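Local coordinates for dual specificity protein phosphatase 8 (Homo sapiens, PDB 4JMK), which probably removes phosphate from tyrosine, serine and threonine residues of proteins and so negatively regulates mitogen-activated protein kinases, at residues K16-L19 and L23-Q26; L10-Q15 and S93-I98. The protein carries 1 engineered substitution. All blocks are in the same frame, centred on the assembly; numbering follows the deposited sequence.

Contact 1: residues K16-L19 and L23-Q26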
loop_
_atom_site.group_PDB
_atom_site.type_symbol
_atom_site.label_atom_id
_atom_site.label_comp_id
_atom_site.label_asym_id
_atom_site.label_seq_id
_atom_site.Cartn_x
_atom_site.Cartn_y
_atom_site.Cartn_z
ATOM N N LYS A 16 5.172 14.435 -1.201
ATOM C CA LYS A 16 4.645 15.777 -0.955
ATOM C C LYS A 16 3.362 15.763 -0.130
ATOM O O LYS A 16 3.176 16.637 0.707
ATOM C CB LYS A 16 4.429 16.556 -2.259
ATOM C CG LYS A 16 5.722 16.886 -3.001
ATOM C CD LYS A 16 5.516 17.978 -4.051
ATOM C CE LYS A 16 6.677 18.016 -5.050
ATOM N NZ LYS A 16 6.604 19.192 -5.972
ATOM N N ASP A 17 2.475 14.795 -0.376
ATOM C CA ASP A 17 1.279 14.626 0.454
ATOM C C ASP A 17 1.617 14.370 1.927
ATOM O O ASP A 17 1.125 15.072 2.820
ATOM C CB ASP A 17 0.417 13.459 -0.053
ATOM C CG ASP A 17 -0.220 13.734 -1.396
ATOM O OD1 ASP A 17 -0.478 14.917 -1.698
ATOM O OD2 ASP A 17 -0.475 12.762 -2.144
ATOM N N VAL A 18 2.446 13.363 2.184
ATOM C CA VAL A 18 2.663 12.885 3.550
ATOM C C VAL A 18 3.431 13.905 4.402
ATOM O O VAL A 18 3.336 13.897 5.631
ATOM C CB VAL A 18 3.386 11.512 3.565
ATOM C CG1 VAL A 18 4.883 11.683 3.299
ATOM C CG2 VAL A 18 3.168 10.797 4.892
ATOM N N LEU A 19 4.165 14.801 3.744
ATOM C CA LEU A 19 4.949 15.820 4.454
ATOM C C LEU A 19 4.171 17.119 4.647
ATOM O O LEU A 19 4.635 18.045 5.327
ATOM C CB LEU A 19 6.268 16.097 3.721
ATOM C CG LEU A 19 7.251 14.925 3.665
ATOM C CD1 LEU A 19 8.513 15.312 2.892
ATOM C CD2 LEU A 19 7.604 14.459 5.070
ATOM N N LEU A 23 -2.429 18.966 5.530
ATOM C CA LEU A 23 -3.236 17.979 4.824
ATOM C C LEU A 23 -3.431 16.737 5.687
ATOM O O LEU A 23 -4.540 16.191 5.784
ATOM C CB LEU A 23 -2.552 17.591 3.520
ATOM C CG LEU A 23 -3.292 16.593 2.638
ATOM C CD1 LEU A 23 -4.584 17.212 2.101
ATOM C CD2 LEU A 23 -2.383 16.119 1.504
ATOM N N MET A 24 -2.341 16.282 6.302
ATOM C CA MET A 24 -2.399 15.111 7.166
ATOM C C MET A 24 -3.279 15.353 8.392
ATOM O O MET A 24 -4.092 14.501 8.750
ATOM C CB MET A 24 -0.986 14.682 7.581
ATOM C CG MET A 24 -0.138 14.206 6.416
ATOM S SD MET A 24 -0.584 12.528 5.892
ATOM C CE MET A 24 0.068 11.634 7.322
ATOM N N THR A 25 -3.136 16.511 9.035
ATOM C CA THR A 25 -3.954 16.791 10.222
ATOM C C THR A 25 -5.413 17.029 9.842
ATOM O O THR A 25 -6.323 16.618 10.563
ATOM C CB THR A 25 -3.430 18.000 11.024
ATOM O OG1 THR A 25 -3.426 19.162 10.187
ATOM C CG2 THR A 25 -2.016 17.747 11.510
ATOM N N GLN A 26 -5.624 17.705 8.712
ATOM C CA GLN A 26 -6.956 17.969 8.163
ATOM C C GLN A 26 -7.740 16.678 7.955
ATOM O O GLN A 26 -8.964 16.635 8.144
ATOM C CB GLN A 26 -6.803 18.701 6.819
ATOM C CG GLN A 26 -8.066 19.038 6.053
ATOM C CD GLN A 26 -7.753 19.698 4.712
ATOM O OE1 GLN A 26 -6.629 20.148 4.479
ATOM N NE2 GLN A 26 -8.742 19.750 3.826
#

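Contact 2: residues L10-Q15 and S93-I98. With SO4 (sulfate ion), chain C; SO4 (sulfate ion), chain D.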
loop_
_atom_site.group_PDB
_atom_site.type_symbol
_atom_site.label_atom_id
_atom_site.label_comp_id
_atom_site.label_asym_id
_atom_site.label_seq_id
_atom_site.Cartn_x
_atom_site.Cartn_y
_atom_site.Cartn_z
ATOM N N LEU A 10 -7.913 3.686 4.255
ATOM C CA LEU A 10 -6.688 3.552 3.446
ATOM C C LEU A 10 -6.549 4.628 2.367
ATOM O O LEU A 10 -7.379 4.714 1.435
ATOM C CB LEU A 10 -6.645 2.147 2.806
ATOM C CG LEU A 10 -5.474 1.869 1.856
ATOM C CD1 LEU A 10 -4.166 1.866 2.629
ATOM C CD2 LEU A 10 -5.689 0.531 1.163
ATOM N N TYR A 11 -5.493 5.432 2.505
ATOM C CA TYR A 11 -5.132 6.474 1.545
ATOM C C TYR A 11 -3.870 6.107 0.786
ATOM O O TYR A 11 -3.009 5.385 1.305
ATOM C CB TYR A 11 -4.863 7.795 2.272
ATOM C CG TYR A 11 -6.098 8.419 2.864
ATOM C CD1 TYR A 11 -6.618 7.957 4.062
ATOM C CD2 TYR A 11 -6.727 9.493 2.235
ATOM C CE1 TYR A 11 -7.750 8.525 4.614
ATOM C CE2 TYR A 11 -7.857 10.072 2.785
ATOM C CZ TYR A 11 -8.362 9.582 3.978
ATOM O OH TYR A 11 -9.490 10.142 4.539
ATOM N N LEU A 12 -3.752 6.639 -0.436
ATOM C CA LEU A 12 -2.578 6.425 -1.278
ATOM C C LEU A 12 -2.072 7.798 -1.744
ATOM O O LEU A 12 -2.850 8.609 -2.245
ATOM C CB LEU A 12 -2.976 5.545 -2.478
ATOM C CG LEU A 12 -1.931 5.102 -3.494
ATOM C CD1 LEU A 12 -0.784 4.416 -2.773
ATOM C CD2 LEU A 12 -2.570 4.164 -4.527
ATOM N N GLY A 13 -0.789 8.083 -1.556
ATOM C CA GLY A 13 -0.301 9.414 -1.883
ATOM C C GLY A 13 1.186 9.495 -2.139
ATOM O O GLY A 13 1.858 8.466 -2.276
ATOM N N SER A 14 1.691 10.732 -2.209
ATOM C CA SER A 14 3.082 11.014 -2.572
ATOM C C SER A 14 3.876 11.499 -1.370
ATOM O O SER A 14 3.307 11.770 -0.305
ATOM C CB SER A 14 3.128 12.113 -3.629
ATOM O OG SER A 14 2.654 13.341 -3.090
ATOM N N GLN A 15 5.189 11.633 -1.549
ATOM C CA GLN A 15 6.021 12.248 -0.519
ATOM C C GLN A 15 5.518 13.653 -0.179
ATOM O O GLN A 15 5.431 14.022 0.995
ATOM C CB GLN A 15 7.495 12.306 -0.961
ATOM C CG GLN A 15 8.362 13.133 -0.003
ATOM C CD GLN A 15 9.833 13.077 -0.354
ATOM O OE1 GLN A 15 10.423 11.999 -0.427
ATOM N NE2 GLN A 15 10.430 14.238 -0.581
ATOM N N SER A 93 3.800 3.856 -8.126
ATOM C CA SER A 93 4.347 2.515 -8.392
ATOM C C SER A 93 4.496 1.650 -7.135
ATOM O O SER A 93 3.751 0.698 -6.949
ATOM C CB SER A 93 5.703 2.626 -9.098
ATOM O OG SER A 93 6.161 1.351 -9.521
ATOM N N ARG A 94 5.478 1.968 -6.292
ATOM C CA ARG A 94 5.746 1.178 -5.082
ATOM C C ARG A 94 4.553 1.145 -4.134
ATOM O O ARG A 94 4.039 0.072 -3.804
ATOM C CB ARG A 94 6.978 1.710 -4.353
ATOM C CG ARG A 94 8.292 1.362 -5.052
ATOM C CD ARG A 94 9.430 2.191 -4.493
ATOM N NE ARG A 94 9.305 3.598 -4.870
ATOM C CZ ARG A 94 10.167 4.548 -4.514
ATOM N NH1 ARG A 94 11.214 4.245 -3.755
ATOM N NH2 ARG A 94 9.976 5.802 -4.905
ATOM N N SER A 95 4.098 2.320 -3.714
ATOM C CA SER A 95 2.945 2.413 -2.835
ATOM C C SER A 95 1.672 1.898 -3.505
ATOM O O SER A 95 0.855 1.213 -2.877
ATOM C CB SER A 95 2.765 3.863 -2.390
ATOM O OG SER A 95 2.679 4.714 -3.521
ATOM N N ALA A 96 1.501 2.205 -4.789
ATOM C CA ALA A 96 0.298 1.767 -5.495
ATOM C C ALA A 96 0.198 0.241 -5.470
ATOM O O ALA A 96 -0.879 -0.325 -5.255
ATOM C CB ALA A 96 0.324 2.285 -6.936
ATOM N N THR A 97 1.326 -0.429 -5.678
ATOM C CA THR A 97 1.315 -1.897 -5.684
ATOM C C THR A 97 0.906 -2.461 -4.318
ATOM O O THR A 97 0.144 -3.426 -4.231
ATOM C CB THR A 97 2.675 -2.460 -6.148
ATOM O OG1 THR A 97 2.981 -1.929 -7.448
ATOM C CG2 THR A 97 2.615 -3.987 -6.246
ATOM N N ILE A 98 1.380 -1.845 -3.243
ATOM C CA ILE A 98 0.968 -2.292 -1.908
ATOM C C ILE A 98 -0.540 -2.157 -1.700
ATOM O O ILE A 98 -1.189 -3.094 -1.211
ATOM C CB ILE A 98 1.768 -1.573 -0.807
ATOM C CG1 ILE A 98 3.216 -2.070 -0.846
ATOM C CG2 ILE A 98 1.147 -1.815 0.598
ATOM C CD1 ILE A 98 4.195 -1.258 0.015
HETATM S S SO4 C . 6.783 5.602 -6.806
HETATM O O1 SO4 C . 7.468 6.658 -6.060
HETATM O O2 SO4 C . 7.525 4.362 -6.604
HETATM O O3 SO4 C . 6.783 5.956 -8.216
HETATM O O4 SO4 C . 5.420 5.444 -6.366
HETATM S S SO4 D . 14.932 5.129 -3.120
HETATM O O1 SO4 D . 16.018 5.951 -2.598
HETATM O O2 SO4 D . 15.389 3.742 -3.161
HETATM O O3 SO4 D . 14.607 5.580 -4.472
HETATM O O4 SO4 D . 13.754 5.239 -2.260
#

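Contact 1: residues K16-L19 and L23-Q26
Val18 and Met24 join the two short helices, 15-18 and 21-26, that carry the chain from strand 10-13 to the parallel strand 29-34. Their side chains run alongside each other and point the same way. Met24 is folded at both of its outer torsions (chi2 -77°, chi3 -71°), which curls the thioether against Val18 and sets CE 4.0 Å from Val18 CG2. Met24 SD lies 4.0 Å from Val18 CA, and Met24 CG presses on the backbone, 3.6 Å from Val18 O. That carbonyl oxygen is buried and has no polar partner in the model. One residue earlier in helix 21-26, Leu23 swings its CG anti to the backbone N (chi1 -178°) and extends CD2 across Asp17, where it lies 3.9 Å from Asp17 OD1. The carboxylate itself is turned to another task: OD2 accepts a hydrogen bond from Ser14 N, while the Ser14 hydroxyl caps a backbone N in return, a capping box that starts helix 15-18. Leu3 covers both Asp17 and Leu23. On the sheet side, Val18 and Met24 rest on Val32 and Ile85, so the helix pair is seated on strands 29-34 and 83-87. The helices thus meet by van der Waals packing, without a hydrogen bond between these segments, within a beta-alpha-beta crossover, which passes over strand 83-87 in the mixed sheet of the dual-specificity phosphatase catalytic domain.

Contact 2: residues L10-Q15 and S93-I98
O2 of the chain C sulfate is gripped by Arg94 through both backbone and side chain: NE reaches it at 2.6 Å in a nearly straight bond (166°), Arg94 N at 3.2 Å, and NH2 adds a weak third bond. Arg94 NH2 also holds O1 of the same sulfate at 2.9 Å, so the guanidinium meets the sulfate edge-on, with the sulfur in its plane. A bend at chi3 (-70°) folds the arginine back to this position, and Arg94 NH1 turns outward to O4 of the chain D sulfate at 3.1 Å. Ser93 N binds O4 of the chain C sulfate at 2.9 Å, and Ala90 N, Ile92 N and Ser88 OG also hydrogen-bond to this sulfate. A leucine in place of Arg94 would probably leave O1 and O2 without their edge-on donors and weaken anion binding, the backbone N-H groups remaining. Behind the anion, helix 94-98 runs nearly antiparallel to strand 10-13 (157°). Leu12 fills the space between them, with CD1 3.6 Å from Ser95 OG and CD2 4.2 Å from Ala96 CB. The Ser95 hydroxyl finds its polar partner in Ser88 OG. Ser88 is an engineered residue at the position predicted to form the phosphocysteine intermediate; with the natural cysteine restored, residues 87-94 match the HCx5R signature of the protein-tyrosine phosphatase P-loop. The sulfate therefore probably mimics the substrate phosphate, and Ser95, as in related phosphatases, probably offers its hydroxyl to the natural cysteine and helps in breakdown of the phosphocysteine intermediate.

Overall arrangement
The two contacts meet at residues 15 and 16, where strand 10-13 gives way to helix 15-18; their centres lie 14 Å apart. They occupy opposite faces of the sheet: 16-19 with 23-26 packs over Ile85, whereas 10-15 with 93-98 lies on the side of Val84 and Val86. Strand 83-87, leading directly into the phosphate-binding loop, is shared between them. Contact 2 borders the active site, with the Ser95 side chain about 3 Å from that of Ser88. Contact 1 stands farther back, the Val18 side chain about 9 Å from the Ser88 side chain, yet Val18 also touches His87, the residue just before Ser88.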